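Spore germination lipase LipC (Metagenome, PDB 6NKD) probably hydrolyses the ester bonds of lipids such as lysophospholipids as a GDSL-family lipase with a proposed part in spore germination. Local coordinates at residues 16-21 / 190-195; 173-178 / 196-201; 5-10 / 43-48; 138-143 / 186-191. One frame throughout, in Å; residues are numbered along the deposited sequence.

Interaction 1. Residues 16-21 / 190-195; sequences VGAGLF and PSSRGY. With SO4 (sulfate ion), chain C.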
loop_
_atom_site.group_PDB
_atom_site.type_symbol
_atom_site.label_atom_id
_atom_site.label_comp_id
_atom_site.label_asym_id
_atom_site.label_seq_id
_atom_site.Cartn_x
_atom_site.Cartn_y
_atom_site.Cartn_z
ATOM N N VAL A 16 -5.814 -2.842 9.874
ATOM C CA VAL A 16 -4.369 -2.665 9.854
ATOM C C VAL A 16 -3.739 -3.558 10.910
ATOM O O VAL A 16 -4.218 -3.635 12.049
ATOM C CB VAL A 16 -4.010 -1.188 10.076
ATOM C CG1 VAL A 16 -2.499 -0.994 10.108
ATOM C CG2 VAL A 16 -4.642 -0.321 8.997
ATOM N N GLY A 17 -2.668 -4.255 10.535
ATOM C CA GLY A 17 -1.955 -5.156 11.413
ATOM C C GLY A 17 -2.077 -6.612 11.013
ATOM O O GLY A 17 -1.119 -7.375 11.185
ATOM N N ALA A 18 -3.229 -7.008 10.476
ATOM C CA ALA A 18 -3.441 -8.374 10.022
ATOM C C ALA A 18 -2.738 -8.681 8.708
ATOM O O ALA A 18 -2.616 -9.858 8.351
ATOM C CB ALA A 18 -4.942 -8.648 9.873
ATOM N N GLY A 19 -2.273 -7.671 7.994
ATOM C CA GLY A 19 -1.683 -7.873 6.688
ATOM C C GLY A 19 -2.618 -7.414 5.587
ATOM O O GLY A 19 -3.849 -7.435 5.725
ATOM N N LEU A 20 -2.028 -6.984 4.472
ATOM C CA LEU A 20 -2.816 -6.448 3.372
ATOM C C LEU A 20 -3.750 -7.514 2.814
ATOM O O LEU A 20 -3.329 -8.641 2.534
ATOM C CB LEU A 20 -1.901 -5.918 2.271
ATOM C CG LEU A 20 -2.618 -5.204 1.123
ATOM C CD1 LEU A 20 -3.206 -3.876 1.590
ATOM C CD2 LEU A 20 -1.684 -5.004 -0.058
ATOM N N PHE A 21 -5.025 -7.153 2.673
ATOM C CA PHE A 21 -6.103 -7.987 2.153
ATOM C C PHE A 21 -6.461 -9.146 3.075
ATOM O O PHE A 21 -7.400 -9.890 2.770
ATOM C CB PHE A 21 -5.789 -8.537 0.753
ATOM C CG PHE A 21 -5.565 -7.469 -0.272
ATOM C CD1 PHE A 21 -6.307 -6.299 -0.242
ATOM C CD2 PHE A 21 -4.606 -7.622 -1.259
ATOM C CE1 PHE A 21 -6.105 -5.308 -1.180
ATOM C CE2 PHE A 21 -4.398 -6.633 -2.201
ATOM C CZ PHE A 21 -5.149 -5.475 -2.162
ATOM N N PRO A 190 -3.711 -4.533 16.145
ATOM C CA PRO A 190 -3.922 -5.960 16.398
ATOM C C PRO A 190 -3.347 -6.827 15.289
ATOM O O PRO A 190 -3.085 -6.377 14.171
ATOM C CB PRO A 190 -5.450 -6.096 16.458
ATOM C CG PRO A 190 -5.970 -4.701 16.618
ATOM C CD PRO A 190 -4.980 -3.824 15.923
ATOM N N SER A 191 -3.154 -8.095 15.627
ATOM C CA SER A 191 -2.776 -9.122 14.674
ATOM C C SER A 191 -4.032 -9.843 14.188
ATOM O O SER A 191 -5.155 -9.529 14.593
ATOM C CB SER A 191 -1.790 -10.098 15.314
ATOM O OG SER A 191 -2.364 -10.703 16.461
ATOM N N SER A 192 -3.838 -10.824 13.304
ATOM C CA SER A 192 -4.962 -11.644 12.865
ATOM C C SER A 192 -5.572 -12.407 14.035
ATOM O O SER A 192 -6.793 -12.599 14.090
ATOM C CB SER A 192 -4.516 -12.606 11.766
ATOM O OG SER A 192 -4.236 -11.903 10.568
ATOM N N ARG A 193 -4.738 -12.847 14.981
ATOM C CA ARG A 193 -5.259 -13.441 16.209
ATOM C C ARG A 193 -6.101 -12.434 16.982
ATOM O O ARG A 193 -7.195 -12.758 17.460
ATOM C CB ARG A 193 -4.112 -13.951 17.079
ATOM C CG ARG A 193 -3.403 -15.182 16.551
ATOM C CD ARG A 193 -2.363 -15.654 17.551
ATOM N NE ARG A 193 -1.744 -16.912 17.151
ATOM C CZ ARG A 193 -0.627 -16.997 16.439
ATOM N NH1 ARG A 193 -0.004 -15.893 16.050
ATOM N NH2 ARG A 193 -0.129 -18.184 16.118
ATOM N N GLY A 194 -5.603 -11.202 17.115
ATOM C CA GLY A 194 -6.347 -10.188 17.846
ATOM C C GLY A 194 -7.649 -9.815 17.163
ATOM O O GLY A 194 -8.676 -9.633 17.820
ATOM N N TYR A 195 -7.623 -9.693 15.834
ATOM C CA TYR A 195 -8.854 -9.410 15.105
ATOM C C TYR A 195 -9.826 -10.578 15.194
ATOM O O TYR A 195 -11.043 -10.377 15.282
ATOM C CB TYR A 195 -8.544 -9.082 13.647
ATOM C CG TYR A 195 -8.032 -7.676 13.436
ATOM C CD1 TYR A 195 -8.819 -6.578 13.755
ATOM C CD2 TYR A 195 -6.772 -7.447 12.903
ATOM C CE1 TYR A 195 -8.360 -5.290 13.561
ATOM C CE2 TYR A 195 -6.304 -6.163 12.703
ATOM C CZ TYR A 195 -7.102 -5.088 13.034
ATOM O OH TYR A 195 -6.641 -3.807 12.836
HETATM S S SO4 C . -0.852 -13.024 13.183
HETATM O O1 SO4 C . 0.413 -13.018 13.915
HETATM O O2 SO4 C . -1.065 -11.715 12.573
HETATM O O3 SO4 C . -1.947 -13.317 14.104
HETATM O O4 SO4 C . -0.806 -14.039 12.135
#

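Interaction 2. Residues 173-178 / 196-201; sequences AVFKGR and EAMSEK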
loop_
_atom_site.group_PDB
_atom_site.type_symbol
_atom_site.label_atom_id
_atom_site.label_comp_id
_atom_site.label_asym_id
_atom_site.label_seq_id
_atom_site.Cartn_x
_atom_site.Cartn_y
_atom_site.Cartn_z
ATOM N N ALA A 173 -10.905 -6.400 27.821
ATOM C CA ALA A 173 -10.815 -7.728 28.421
ATOM C C ALA A 173 -10.311 -8.766 27.426
ATOM O O ALA A 173 -9.689 -9.756 27.830
ATOM C CB ALA A 173 -12.175 -8.150 28.977
ATOM N N VAL A 174 -10.572 -8.564 26.133
ATOM C CA VAL A 174 -10.090 -9.499 25.121
ATOM C C VAL A 174 -8.569 -9.471 25.051
ATOM O O VAL A 174 -7.915 -10.519 24.978
ATOM C CB VAL A 174 -10.726 -9.180 23.754
ATOM C CG1 VAL A 174 -10.009 -9.924 22.641
ATOM C CG2 VAL A 174 -12.203 -9.530 23.758
ATOM N N PHE A 175 -7.983 -8.276 25.094
ATOM C CA PHE A 175 -6.554 -8.110 24.876
ATOM C C PHE A 175 -5.721 -8.192 26.148
ATOM O O PHE A 175 -4.504 -8.392 26.053
ATOM C CB PHE A 175 -6.280 -6.768 24.191
ATOM C CG PHE A 175 -6.502 -6.788 22.707
ATOM C CD1 PHE A 175 -5.426 -6.754 21.835
ATOM C CD2 PHE A 175 -7.783 -6.846 22.183
ATOM C CE1 PHE A 175 -5.623 -6.771 20.470
ATOM C CE2 PHE A 175 -7.986 -6.865 20.818
ATOM C CZ PHE A 175 -6.906 -6.828 19.959
ATOM N N LYS A 176 -6.326 -8.042 27.325
ATOM C CA LYS A 176 -5.545 -7.981 28.556
ATOM C C LYS A 176 -4.885 -9.328 28.829
ATOM O O LYS A 176 -5.563 -10.357 28.912
ATOM C CB LYS A 176 -6.421 -7.568 29.735
ATOM C CG LYS A 176 -5.615 -7.233 30.988
ATOM C CD LYS A 176 -6.492 -6.693 32.102
ATOM C CE LYS A 176 -5.653 -6.182 33.265
ATOM N NZ LYS A 176 -6.498 -5.655 34.374
ATOM N N GLY A 177 -3.559 -9.315 28.969
ATOM C CA GLY A 177 -2.796 -10.515 29.219
ATOM C C GLY A 177 -2.287 -11.222 27.983
ATOM O O GLY A 177 -1.412 -12.090 28.103
ATOM N N ARG A 178 -2.798 -10.879 26.800
ATOM C CA ARG A 178 -2.409 -11.527 25.553
ATOM C C ARG A 178 -1.925 -10.512 24.521
ATOM O O ARG A 178 -2.081 -10.717 23.316
ATOM C CB ARG A 178 -3.567 -12.352 24.994
ATOM C CG ARG A 178 -4.117 -13.372 25.978
ATOM C CD ARG A 178 -5.364 -14.055 25.445
ATOM N NE ARG A 178 -5.968 -14.928 26.447
ATOM C CZ ARG A 178 -5.668 -16.214 26.594
ATOM N NH1 ARG A 178 -4.771 -16.781 25.798
ATOM N NH2 ARG A 178 -6.265 -16.934 27.533
ATOM N N GLU A 196 -9.309 -11.808 15.173
ATOM C CA GLU A 196 -10.182 -12.965 15.322
ATOM C C GLU A 196 -10.844 -12.970 16.693
ATOM O O GLU A 196 -12.048 -13.223 16.809
ATOM C CB GLU A 196 -9.395 -14.255 15.094
ATOM C CG GLU A 196 -10.228 -15.517 15.235
ATOM C CD GLU A 196 -11.413 -15.543 14.290
ATOM O OE1 GLU A 196 -11.235 -15.228 13.094
ATOM O OE2 GLU A 196 -12.529 -15.872 14.745
ATOM N N ALA A 197 -10.073 -12.671 17.742
ATOM C CA ALA A 197 -10.640 -12.622 19.084
ATOM C C ALA A 197 -11.645 -11.487 19.228
ATOM O O ALA A 197 -12.625 -11.621 19.970
ATOM C CB ALA A 197 -9.524 -12.484 20.119
HETATM N N MSE A 198 -11.429 -10.374 18.534
HETATM C CA MSE A 198 -12.370 -9.258 18.574
HETATM C C MSE A 198 -13.701 -9.657 17.951
HETATM O O MSE A 198 -14.763 -9.340 18.487
HETATM C CB MSE A 198 -11.801 -8.035 17.854
HETATM C CG MSE A 198 -10.797 -7.238 18.670
HETATM SE SE MSE A 198 -9.898 -5.856 17.622
HETATM C CE MSE A 198 -11.423 -4.723 17.201
ATOM N N SER A 199 -13.638 -10.360 16.817
ATOM C CA SER A 199 -14.863 -10.809 16.168
ATOM C C SER A 199 -15.611 -11.826 17.021
ATOM O O SER A 199 -16.846 -11.865 16.991
ATOM C CB SER A 199 -14.551 -11.389 14.787
ATOM O OG SER A 199 -13.674 -12.499 14.875
ATOM N N GLU A 200 -14.890 -12.650 17.786
ATOM C CA GLU A 200 -15.551 -13.581 18.695
ATOM C C GLU A 200 -16.309 -12.834 19.785
ATOM O O GLU A 200 -17.404 -13.246 20.188
ATOM C CB GLU A 200 -14.528 -14.531 19.318
ATOM C CG GLU A 200 -13.775 -15.392 18.323
ATOM C CD GLU A 200 -12.561 -16.064 18.939
ATOM O OE1 GLU A 200 -12.523 -16.202 20.181
ATOM O OE2 GLU A 200 -11.644 -16.447 18.184
ATOM N N LYS A 201 -15.739 -11.732 20.274
ATOM C CA LYS A 201 -16.407 -10.944 21.304
ATOM C C LYS A 201 -17.670 -10.282 20.769
ATOM O O LYS A 201 -18.634 -10.091 21.518
ATOM C CB LYS A 201 -15.442 -9.896 21.856
ATOM C CG LYS A 201 -15.817 -9.356 23.222
ATOM C CD LYS A 201 -15.747 -10.441 24.283
ATOM C CE LYS A 201 -15.884 -9.851 25.678
ATOM N NZ LYS A 201 -15.879 -10.899 26.734
#

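Interaction 3. Residues 5-10 / 43-48; sequences YTALGD and LIVFAK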
loop_
_atom_site.group_PDB
_atom_site.type_symbol
_atom_site.label_atom_id
_atom_site.label_comp_id
_atom_site.label_asym_id
_atom_site.label_seq_id
_atom_site.Cartn_x
_atom_site.Cartn_y
_atom_site.Cartn_z
ATOM N N TYR A 5 -24.809 -4.603 6.706
ATOM C CA TYR A 5 -23.955 -4.307 7.852
ATOM C C TYR A 5 -22.944 -3.248 7.433
ATOM O O TYR A 5 -22.089 -3.503 6.578
ATOM C CB TYR A 5 -23.263 -5.576 8.353
ATOM C CG TYR A 5 -22.038 -5.339 9.210
ATOM C CD1 TYR A 5 -22.078 -4.480 10.301
ATOM C CD2 TYR A 5 -20.846 -5.996 8.939
ATOM C CE1 TYR A 5 -20.959 -4.266 11.084
ATOM C CE2 TYR A 5 -19.721 -5.791 9.718
ATOM C CZ TYR A 5 -19.784 -4.926 10.790
ATOM O OH TYR A 5 -18.667 -4.720 11.568
ATOM N N THR A 6 -23.047 -2.063 8.028
ATOM C CA THR A 6 -22.100 -0.988 7.779
ATOM C C THR A 6 -21.109 -0.902 8.933
ATOM O O THR A 6 -21.429 -1.225 10.080
ATOM C CB THR A 6 -22.817 0.355 7.584
ATOM O OG1 THR A 6 -21.962 1.257 6.873
ATOM C CG2 THR A 6 -23.191 0.983 8.921
ATOM N N ALA A 7 -19.886 -0.487 8.612
ATOM C CA ALA A 7 -18.816 -0.417 9.597
ATOM C C ALA A 7 -18.068 0.895 9.434
ATOM O O ALA A 7 -17.642 1.237 8.326
ATOM C CB ALA A 7 -17.851 -1.600 9.459
ATOM N N LEU A 8 -17.911 1.621 10.537
ATOM C CA LEU A 8 -17.238 2.908 10.547
ATOM C C LEU A 8 -16.151 2.893 11.610
ATOM O O LEU A 8 -16.288 2.234 12.643
ATOM C CB LEU A 8 -18.225 4.048 10.832
ATOM C CG LEU A 8 -19.622 3.884 10.232
ATOM C CD1 LEU A 8 -20.655 4.599 11.087
ATOM C CD2 LEU A 8 -19.655 4.396 8.802
ATOM N N GLY A 9 -15.068 3.612 11.350
ATOM C CA GLY A 9 -14.034 3.742 12.358
ATOM C C GLY A 9 -12.686 4.068 11.737
ATOM O O GLY A 9 -12.605 4.602 10.632
ATOM N N ASP A 10 -11.639 3.727 12.486
ATOM C CA ASP A 10 -10.274 4.092 12.131
ATOM C C ASP A 10 -9.512 2.903 11.560
ATOM O O ASP A 10 -10.041 2.162 10.725
ATOM C CB ASP A 10 -9.552 4.668 13.354
ATOM C CG ASP A 10 -9.644 3.762 14.573
ATOM O OD1 ASP A 10 -8.990 4.069 15.593
ATOM O OD2 ASP A 10 -10.355 2.735 14.509
ATOM N N LEU A 43 -21.786 -6.027 3.134
ATOM C CA LEU A 43 -20.883 -5.247 3.969
ATOM C C LEU A 43 -20.455 -3.981 3.242
ATOM O O LEU A 43 -20.063 -4.031 2.072
ATOM C CB LEU A 43 -19.651 -6.071 4.358
ATOM C CG LEU A 43 -18.499 -5.320 5.031
ATOM C CD1 LEU A 43 -18.958 -4.662 6.324
ATOM C CD2 LEU A 43 -17.323 -6.254 5.284
ATOM N N ILE A 44 -20.533 -2.851 3.941
ATOM C CA ILE A 44 -19.996 -1.578 3.477
ATOM C C ILE A 44 -19.104 -1.023 4.579
ATOM O O ILE A 44 -19.480 -1.042 5.757
ATOM C CB ILE A 44 -21.111 -0.572 3.118
ATOM C CG1 ILE A 44 -22.088 -1.173 2.101
ATOM C CG2 ILE A 44 -20.512 0.705 2.567
ATOM C CD1 ILE A 44 -23.342 -1.762 2.719
ATOM N N VAL A 45 -17.921 -0.538 4.204
ATOM C CA VAL A 45 -16.914 -0.095 5.164
ATOM C C VAL A 45 -16.493 1.326 4.819
ATOM O O VAL A 45 -16.028 1.587 3.703
ATOM C CB VAL A 45 -15.688 -1.025 5.184
ATOM C CG1 VAL A 45 -14.572 -0.416 6.023
ATOM C CG2 VAL A 45 -16.071 -2.398 5.716
ATOM N N PHE A 46 -16.646 2.238 5.777
ATOM C CA PHE A 46 -16.126 3.600 5.677
ATOM C C PHE A 46 -15.095 3.759 6.787
ATOM O O PHE A 46 -15.458 3.977 7.947
ATOM C CB PHE A 46 -17.236 4.640 5.804
ATOM C CG PHE A 46 -18.333 4.495 4.791
ATOM C CD1 PHE A 46 -18.140 4.891 3.477
ATOM C CD2 PHE A 46 -19.569 3.986 5.158
ATOM C CE1 PHE A 46 -19.152 4.766 2.547
ATOM C CE2 PHE A 46 -20.585 3.861 4.233
ATOM C CZ PHE A 46 -20.376 4.252 2.925
ATOM N N ALA A 47 -13.814 3.646 6.444
ATOM C CA ALA A 47 -12.770 3.718 7.456
ATOM C C ALA A 47 -11.464 4.164 6.817
ATOM O O ALA A 47 -11.217 3.918 5.634
ATOM C CB ALA A 47 -12.587 2.372 8.163
ATOM N N LYS A 48 -10.631 4.817 7.623
ATOM C CA LYS A 48 -9.333 5.310 7.185
ATOM C C LYS A 48 -8.461 5.502 8.416
ATOM O O LYS A 48 -8.951 5.869 9.486
ATOM C CB LYS A 48 -9.464 6.627 6.408
ATOM C CG LYS A 48 -8.161 7.161 5.821
ATOM C CD LYS A 48 -7.912 6.619 4.421
ATOM C CE LYS A 48 -6.572 7.089 3.875
ATOM N NZ LYS A 48 -6.400 8.564 3.996
#

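Interaction 4. Residues 138-143 / 186-191; sequences NPFPSI and DRVHPS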
loop_
_atom_site.group_PDB
_atom_site.type_symbol
_atom_site.label_atom_id
_atom_site.label_comp_id
_atom_site.label_asym_id
_atom_site.label_seq_id
_atom_site.Cartn_x
_atom_site.Cartn_y
_atom_site.Cartn_z
ATOM N N ASN A 138 -5.507 -1.683 26.002
ATOM C CA ASN A 138 -4.254 -1.067 26.410
ATOM C C ASN A 138 -3.094 -1.805 25.755
ATOM O O ASN A 138 -2.724 -2.897 26.214
ATOM C CB ASN A 138 -4.110 -1.084 27.935
ATOM C CG ASN A 138 -2.820 -0.441 28.405
ATOM O OD1 ASN A 138 -2.239 0.393 27.710
ATOM N ND2 ASN A 138 -2.362 -0.829 29.589
ATOM N N PRO A 139 -2.488 -1.264 24.695
ATOM C CA PRO A 139 -1.364 -1.965 24.057
ATOM C C PRO A 139 -0.077 -1.909 24.860
ATOM O O PRO A 139 0.858 -2.657 24.546
ATOM C CB PRO A 139 -1.214 -1.236 22.717
ATOM C CG PRO A 139 -1.690 0.146 23.003
ATOM C CD PRO A 139 -2.792 0.015 24.029
ATOM N N PHE A 140 0.003 -1.058 25.886
ATOM C CA PHE A 140 1.194 -0.920 26.721
ATOM C C PHE A 140 0.825 -1.274 28.152
ATOM O O PHE A 140 0.578 -0.382 28.985
ATOM C CB PHE A 140 1.773 0.490 26.622
ATOM C CG PHE A 140 1.990 0.955 25.214
ATOM C CD1 PHE A 140 2.939 0.346 24.407
ATOM C CD2 PHE A 140 1.249 2.004 24.696
ATOM C CE1 PHE A 140 3.140 0.774 23.109
ATOM C CE2 PHE A 140 1.447 2.436 23.398
ATOM C CZ PHE A 140 2.395 1.820 22.604
ATOM N N PRO A 141 0.782 -2.565 28.492
ATOM C CA PRO A 141 0.365 -2.960 29.844
ATOM C C PRO A 141 1.357 -2.578 30.927
ATOM O O PRO A 141 0.953 -2.429 32.087
ATOM C CB PRO A 141 0.217 -4.483 29.736
ATOM C CG PRO A 141 1.157 -4.865 28.640
ATOM C CD PRO A 141 1.122 -3.731 27.652
ATOM N N SER A 142 2.637 -2.413 30.594
ATOM C CA SER A 142 3.630 -2.043 31.594
ATOM C C SER A 142 3.552 -0.576 31.997
ATOM O O SER A 142 4.218 -0.179 32.958
ATOM C CB SER A 142 5.036 -2.367 31.084
ATOM O OG SER A 142 5.332 -1.643 29.903
ATOM N N ILE A 143 2.763 0.231 31.295
ATOM C CA ILE A 143 2.578 1.641 31.621
ATOM C C ILE A 143 1.270 1.768 32.391
ATOM O O ILE A 143 0.184 1.636 31.815
ATOM C CB ILE A 143 2.570 2.516 30.362
ATOM C CG1 ILE A 143 3.863 2.318 29.567
ATOM C CG2 ILE A 143 2.388 3.978 30.736
ATOM C CD1 ILE A 143 3.907 3.102 28.273
ATOM N N ASP A 186 3.764 -3.619 15.010
ATOM C CA ASP A 186 3.926 -2.254 15.497
ATOM C C ASP A 186 3.531 -2.088 16.961
ATOM O O ASP A 186 3.506 -0.955 17.452
ATOM C CB ASP A 186 3.129 -1.279 14.623
ATOM C CG ASP A 186 1.628 -1.535 14.658
ATOM O OD1 ASP A 186 1.173 -2.449 15.378
ATOM O OD2 ASP A 186 0.899 -0.808 13.951
ATOM N N ARG A 187 3.207 -3.178 17.653
ATOM C CA ARG A 187 2.904 -3.201 19.082
ATOM C C ARG A 187 1.701 -2.347 19.463
ATOM O O ARG A 187 1.451 -2.144 20.657
ATOM C CB ARG A 187 4.115 -2.773 19.921
ATOM C CG ARG A 187 5.210 -3.820 20.031
ATOM C CD ARG A 187 6.410 -3.464 19.172
ATOM N NE ARG A 187 7.548 -4.334 19.456
ATOM C CZ ARG A 187 7.808 -5.464 18.809
ATOM N NH1 ARG A 187 7.012 -5.869 17.828
ATOM N NH2 ARG A 187 8.867 -6.190 19.140
ATOM N N VAL A 188 0.945 -1.833 18.493
ATOM C CA VAL A 188 -0.221 -1.011 18.803
ATOM C C VAL A 188 -1.430 -1.508 18.019
ATOM O O VAL A 188 -2.566 -1.438 18.502
ATOM C CB VAL A 188 0.045 0.481 18.522
ATOM C CG1 VAL A 188 1.182 0.997 19.391
ATOM C CG2 VAL A 188 0.359 0.705 17.058
ATOM N N HIS A 189 -1.197 -2.020 16.791
ATOM C CA HIS A 189 -2.337 -2.510 16.036
ATOM C C HIS A 189 -2.486 -4.017 16.210
ATOM O O HIS A 189 -1.496 -4.726 16.416
ATOM C CB HIS A 189 -2.192 -2.172 14.548
ATOM C CG HIS A 189 -2.467 -0.737 14.231
ATOM N ND1 HIS A 189 -1.466 0.196 14.059
ATOM C CD2 HIS A 189 -3.633 -0.067 14.072
ATOM C CE1 HIS A 189 -2.003 1.374 13.800
ATOM N NE2 HIS A 189 -3.318 1.242 13.802
ATOM N N PRO A 190 -3.711 -4.533 16.145
ATOM C CA PRO A 190 -3.922 -5.960 16.398
ATOM C C PRO A 190 -3.347 -6.827 15.289
ATOM O O PRO A 190 -3.085 -6.377 14.171
ATOM C CB PRO A 190 -5.450 -6.096 16.458
ATOM C CG PRO A 190 -5.970 -4.701 16.618
ATOM C CD PRO A 190 -4.980 -3.824 15.923
ATOM N N SER A 191 -3.154 -8.095 15.627
ATOM C CA SER A 191 -2.776 -9.122 14.674
ATOM C C SER A 191 -4.032 -9.843 14.188
ATOM O O SER A 191 -5.155 -9.529 14.593
ATOM C CB SER A 191 -1.790 -10.098 15.314
ATOM O OG SER A 191 -2.364 -10.703 16.461
#

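Interaction 1. Residues 16-21 / 190-195
Y195 and V16 meet in a helix-to-loop contact at the active-site end of this SGNH (GDSL) hydrolase fold. The first turn of helix 192-204 packs on the loop after helix 11-14, and V16 touches S11 and H189, both catalytic by similarity. The Y195 hydroxyl donates to V16 O at 2.6 Å, tilted 31° from that carbonyl's plane, while the oxygen sits at the ring edge, in the plane of the ring. A chi1 of -78° turns CG away from the tyrosine's own carbonyl carbon and directs the phenol back toward P190, just ahead of the helix; P190 CB covers the centre of one ring face at 3.8 Å. A18 CB fits between two neighbours, 3.7 Å from Y195 CD2 and 3.4 Å from S192 OG. A phenylalanine in place of Y195 would probably still pack on P190 and A18 but leave the V16 carbonyl without its donor. G17 CA makes a CH-O contact of 3.2 Å with P190 O, and a side chain at G17 would run into that oxygen. S191 is the N-cap: its OG takes a weak bond from G194 N and also pairs with E181 O. A sulfate, probably from the crystallisation liquor, sits at this helix end, with S192 N bonded to its O2 and R193 N to its O3, each at 3.0 Å.

Interaction 2. Residues 173-178 / 196-201
V174 sends its CB straight toward helix 192-204 and divides its two methyls between A197 and K201. With CG1 swung opposite the valine's own N (chi1 167°), that methyl lands 3.6 Å from A197 CB. CG2 lies on the aliphatic part of K201, equally 3.7 Å from K201 CG and from K201 CD; the lysine bends at chi2 (65°), and the valine and the lysine run alongside each other, pointing opposite ways. Cutting V174 back to an alanine would probably open a gap above A197 and leave the K201 chain without the methyl it lies against. These are helix-on-helix contacts within the helical covering of the parallel sheet in this SGNH hydrolase: the short helix 171-175, which follows the last strand, packs on helix 192-204, which follows the loop with the putative catalytic D186 and H189. One residue on, F175 turns its ring edge to M198, modelled as selenomethionine. M198 CG lies in the ring plane, 3.6 Å from F175 CE2, and the selenium is 5.0 Å from the ring centroid, 77° off the normal, an edge-on Met-aromatic contact. F175 also stacks on Y137, and M198 continues to F25 of helix 25-37. S199 OG gives its hydrogen to E196 O at 2.6 Å, sharing that oxygen with E200 N. A type II turn from F175 to R178 ends the segment, closed by R178 N bonding F175 O at 3.1 Å.

Interaction 3. Residues 5-10 / 43-48
Y5 to G9 pair one for one with L43 to A47 as neighbouring parallel strands, the two halves of a beta-alpha-beta crossover through helix 25-37 in the five-stranded sheet of the SGNH hydrolase fold. On the face of Y5, A7, L43 and V45 the relief falls away along the strands. L43 CD1 fills the notch between the Y5 backbone and its ring, 3.3 Å from Y5 O and 3.5 Å from Y5 CD2, the two side chains lying alongside each other. Next comes a shallow step, where small A7 stands 4.2 Å from V45 through its CB and the valine's CG2. Beyond it G9 has no side chain at all, and T13 of helix 11-14 settles over A7, V45 and A47. The other face carries a larger bump, the F46 ring. L8 CD2 tucks against its edge, 3.7 Å from F46 CD2, and T6 OG1 meets the same edge, 4.0 Å from F46 CE2; I65 and Q68 of helix 63-71 cover the phenylalanine. Between the strands A7 bonds both ways, its N to I44 O and its O to F46 N, each at 2.9 Å, while G9 N makes only a weak bond to F46 O. Past the strand D10 belongs to the GDS signature just ahead of S11, the nucleophile by similarity; its OD2 bonds T78 and, weakly, L12 N. The low ground at this end is filled by A47 CB, 3.3 Å from G9 O and 3.6 Å from D10 O.

Interaction 4. Residues 138-143 / 186-191
The F140 ring has P139 CG over one face, 3.8 Å above the plane and offset to the rim, and it meets the other loop obliquely: V188 CG1 comes within 3.5 Å of F140 CZ. Chi1 of -51° sets the phenyl opposite its own carbonyl carbon, from where its far end can approach the valine. P139 adds its CB, 3.5 Å from R187 O, so a proline and a phenylalanine together pack on the backbone and methyl of R187-V188. The second flat group, the H189 imidazole, belongs to the same loop as V188, with the D186 carboxylate at its edge, in plane. H189 ND1 donates to D186 OD2 at 2.6 Å on the syn side, the oxygen only 8° out of the ring plane. Both residues are catalytic by similarity, and with H189 NE2 bonded to S11 OG the geometry is consistent with the Ser-His-Asp triad of GDSL hydrolases. D186 OD1 is gripped twice from one face of its plane, by H189 N at 2.8 Å and by V188 N at 3.2 Å; the V188 bond forms an Asx turn and the H189 bond widens it to an Asx motif, so the carboxylate is held by the backbone of its own loop. On the opposing loop N138 OD1 makes another Asx turn by accepting from F140 N. E55 and A58 of a neighbouring subunit pack on H189 and V188 respectively. The loop from strand 130-134 into helix 144-157 thus rests on the loop with the putative catalytic D186 and H189, which runs from helix 179-182 into helix 192-204.

In the fold
From the N terminus, interaction 3 closes first, pairing strand 3-9 with strand 41-47 at one edge of the sheet. Interaction 1 starts within that span, at 16-21, so the two cross; it spans most of the chain before meeting 190-195. Interactions 4 and 2 open late, from 138-143 and 173-178, both after interaction 3 is complete. Interaction 4 ends on the stretch interaction 1 uses, sharing P190 and S191, whereas interaction 2 closes farther along helix 192-204 and crosses both. F175 packs on P190, bringing interactions 1, 2 and 4 together around the start of that helix. Interactions 1 and 2 tie loop 16-21 and helix 171-175 to helix 192-204; interaction 4 joins loops 138-143 and 186-191.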